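Local coordinates for uncharacterized protein (Bacteroides vulgatus, PDB 4FMR), which is of unknown function but probably binds DNA, joining an HU/IHF-like domain to an Ig-like domain, at residues B[108-111]-B[112-116]. Sequence-based numbering, arbitrary orientation.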
ATOM      1  N   GLN B 108      -1.259   4.293   4.171  1.00 29.49           N
ATOM      2  CA  GLN B 108      -2.308   5.222   4.613  1.00 29.96           C
ATOM      3  C   GLN B 108      -1.691   6.498   5.256  1.00 37.37           C
ATOM      4  O   GLN B 108      -0.654   6.434   5.930  1.00 37.29           O
ATOM      5  CB  GLN B 108      -3.280   4.530   5.591  1.00 31.64           C
ATOM      6  CG  GLN B 108      -2.626   4.046   6.909  1.00 37.91           C
ATOM      7  CD  GLN B 108      -3.600   3.389   7.864  1.00 41.93           C
ATOM      8  OE1 GLN B 108      -4.488   2.631   7.472  1.00 31.99           O
ATOM      9  NE2 GLN B 108      -3.422   3.626   9.150  1.00 36.08           N
ATOM     10  N   GLY B 109      -2.317   7.637   4.996  1.00 34.31           N
ATOM     11  CA  GLY B 109      -1.891   8.917   5.546  1.00 34.49           C
ATOM     12  C   GLY B 109      -2.636   9.267   6.823  1.00 38.78           C
ATOM     13  O   GLY B 109      -3.460   8.489   7.313  1.00 38.71           O
ATOM     14  N   LYS B 110      -2.382  10.472   7.339  1.00 35.17           N
ATOM     15  CA  LYS B 110      -2.942  10.989   8.579  1.00 34.68           C
ATOM     16  C   LYS B 110      -4.487  11.049   8.572  1.00 36.83           C
ATOM     17  O   LYS B 110      -5.079  10.718   9.592  1.00 37.41           O
ATOM     18  CB  LYS B 110      -2.382  12.393   8.888  1.00 36.72           C
ATOM     19  CG  LYS B 110      -2.629  12.791  10.345  1.00 42.06           C
ATOM     20  CD  LYS B 110      -2.392  14.253  10.660  1.00 42.32           C
ATOM     21  CE  LYS B 110      -2.751  14.501  12.113  1.00 37.70           C
ATOM     22  NZ  LYS B 110      -2.414  15.893  12.520  1.00 59.98           N
ATOM     23  N   ALA B 111      -5.120  11.497   7.479  1.00 33.48           N
ATOM     24  CA  ALA B 111      -6.590  11.619   7.381  1.00 34.82           C
ATOM     25  C   ALA B 111      -7.264  10.263   7.572  1.00 37.09           C
ATOM     26  O   ALA B 111      -8.295  10.202   8.235  1.00 36.38           O
ATOM     27  CB  ALA B 111      -7.010  12.224   6.044  1.00 35.10           C
ATOM     28  N   LEU B 112      -6.633   9.176   7.070  1.00 33.21           N
ATOM     29  CA  LEU B 112      -7.156   7.832   7.228  1.00 31.79           C
ATOM     30  C   LEU B 112      -6.924   7.328   8.631  1.00 37.01           C
ATOM     31  O   LEU B 112      -7.849   6.757   9.211  1.00 38.85           O
ATOM     32  CB  LEU B 112      -6.571   6.863   6.192  1.00 30.43           C
ATOM     33  CG  LEU B 112      -7.009   7.157   4.737  1.00 32.56           C
ATOM     34  CD1 LEU B 112      -6.419   6.137   3.771  1.00 29.75           C
ATOM     35  CD2 LEU B 112      -8.537   7.261   4.621  1.00 32.05           C
ATOM     36  N   ARG B 113      -5.748   7.612   9.220  1.00 34.68           N
ATOM     37  CA  ARG B 113      -5.450   7.189  10.590  1.00 35.97           C
ATOM     38  C   ARG B 113      -6.448   7.838  11.596  1.00 41.63           C
ATOM     39  O   ARG B 113      -6.957   7.142  12.487  1.00 42.52           O
ATOM     40  CB  ARG B 113      -4.001   7.511  10.965  1.00 35.71           C
ATOM     41  CG  ARG B 113      -3.628   6.954  12.344  1.00 43.08           C
ATOM     42  CD  ARG B 113      -2.306   7.436  12.893  1.00 44.99           C
ATOM     43  NE  ARG B 113      -2.221   8.896  13.016  1.00 45.91           N
ATOM     44  CZ  ARG B 113      -2.597   9.598  14.080  1.00 64.43           C
ATOM     45  NH1 ARG B 113      -3.155   8.991  15.121  1.00 57.46           N
ATOM     46  NH2 ARG B 113      -2.449  10.916  14.100  1.00 50.00           N
ATOM     47  N   GLU B 114      -6.749   9.146  11.423  1.00 36.93           N
ATOM     48  CA  GLU B 114      -7.698   9.870  12.269  1.00 37.34           C
ATOM     49  C   GLU B 114      -9.107   9.303  12.075  1.00 41.24           C
ATOM     50  O   GLU B 114      -9.791   9.067  13.057  1.00 43.22           O
ATOM     51  CB  GLU B 114      -7.677  11.385  11.972  1.00 38.43           C
ATOM     52  CG  GLU B 114      -6.369  12.085  12.324  1.00 51.89           C
ATOM     53  CD  GLU B 114      -6.085  12.359  13.790  1.00 86.80           C
ATOM     54  OE1 GLU B 114      -7.017  12.254  14.620  1.00 97.50           O
ATOM     55  OE2 GLU B 114      -4.935  12.749  14.101  1.00 88.00           O
ATOM     56  N   ALA B 115      -9.509   9.017  10.824  1.00 37.40           N
ATOM     57  CA  ALA B 115     -10.823   8.420  10.501  1.00 37.62           C
ATOM     58  C   ALA B 115     -10.982   7.019  11.153  1.00 39.16           C
ATOM     59  O   ALA B 115     -12.055   6.706  11.655  1.00 36.59           O
ATOM     60  CB  ALA B 115     -10.992   8.319   8.989  1.00 37.50           C
ATOM     61  N   ILE B 116      -9.893   6.203  11.171  1.00 36.32           N
ATOM     62  CA  ILE B 116      -9.853   4.871  11.812  1.00 36.90           C
ATOM     63  C   ILE B 116     -10.184   5.001  13.312  1.00 45.28           C
ATOM     64  O   ILE B 116     -10.857   4.124  13.862  1.00 46.29           O
ATOM     65  CB  ILE B 116      -8.484   4.170  11.575  1.00 37.93           C
ATOM     66  CG1 ILE B 116      -8.425   3.610  10.141  1.00 36.01           C
ATOM     67  CG2 ILE B 116      -8.225   3.057  12.609  1.00 38.43           C
ATOM     68  CD1 ILE B 116      -7.052   3.264   9.618  1.00 40.27           C
TER
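The carbonyl O of Gly-109 takes two backbone N-H groups at the start of helix 110-117. Arg-113 N lies 3.1 Å from Gly-109 O, in the carbonyl plane. Leu-112 N also gives Gly-109 O a weak, bent bond. Gly-109 is the N-cap residue, and the next bond in the ladder runs from Glu-114 N to Lys-110 O, 2.9 Å.

The side chains of Lys-110 and Glu-114 lie side by side and point the same way. Lys-110 is fully extended, with CG anti to the backbone N (chi1 -164°), and its CE lies 3.4 Å from Glu-114 OE2. Glu-114 OE2 also forms a salt bridge with Arg-113 NH2, 3.1 Å. Lys-110 NZ stays 4.3 Å from Glu-114 OE2; it pairs instead with Glu-207 of the second subunit. Arg-113 NE forms a salt bridge with Asp-208 of the second subunit.

Before the helix, the amide of Gln-108 meets the CD1 methyl of Ile-116, and Gln-108 OE1 is 3.4 Å from Ile-116 CD1. The two side chains cross at about a right angle. Gln-108 OE1 accepts a hydrogen bond from Val-104 N of the second subunit.

Lys-110 and Arg-113 thus reach acids of the second subunit, while Glu-114, in their own chain, probably offsets part of their positive charge.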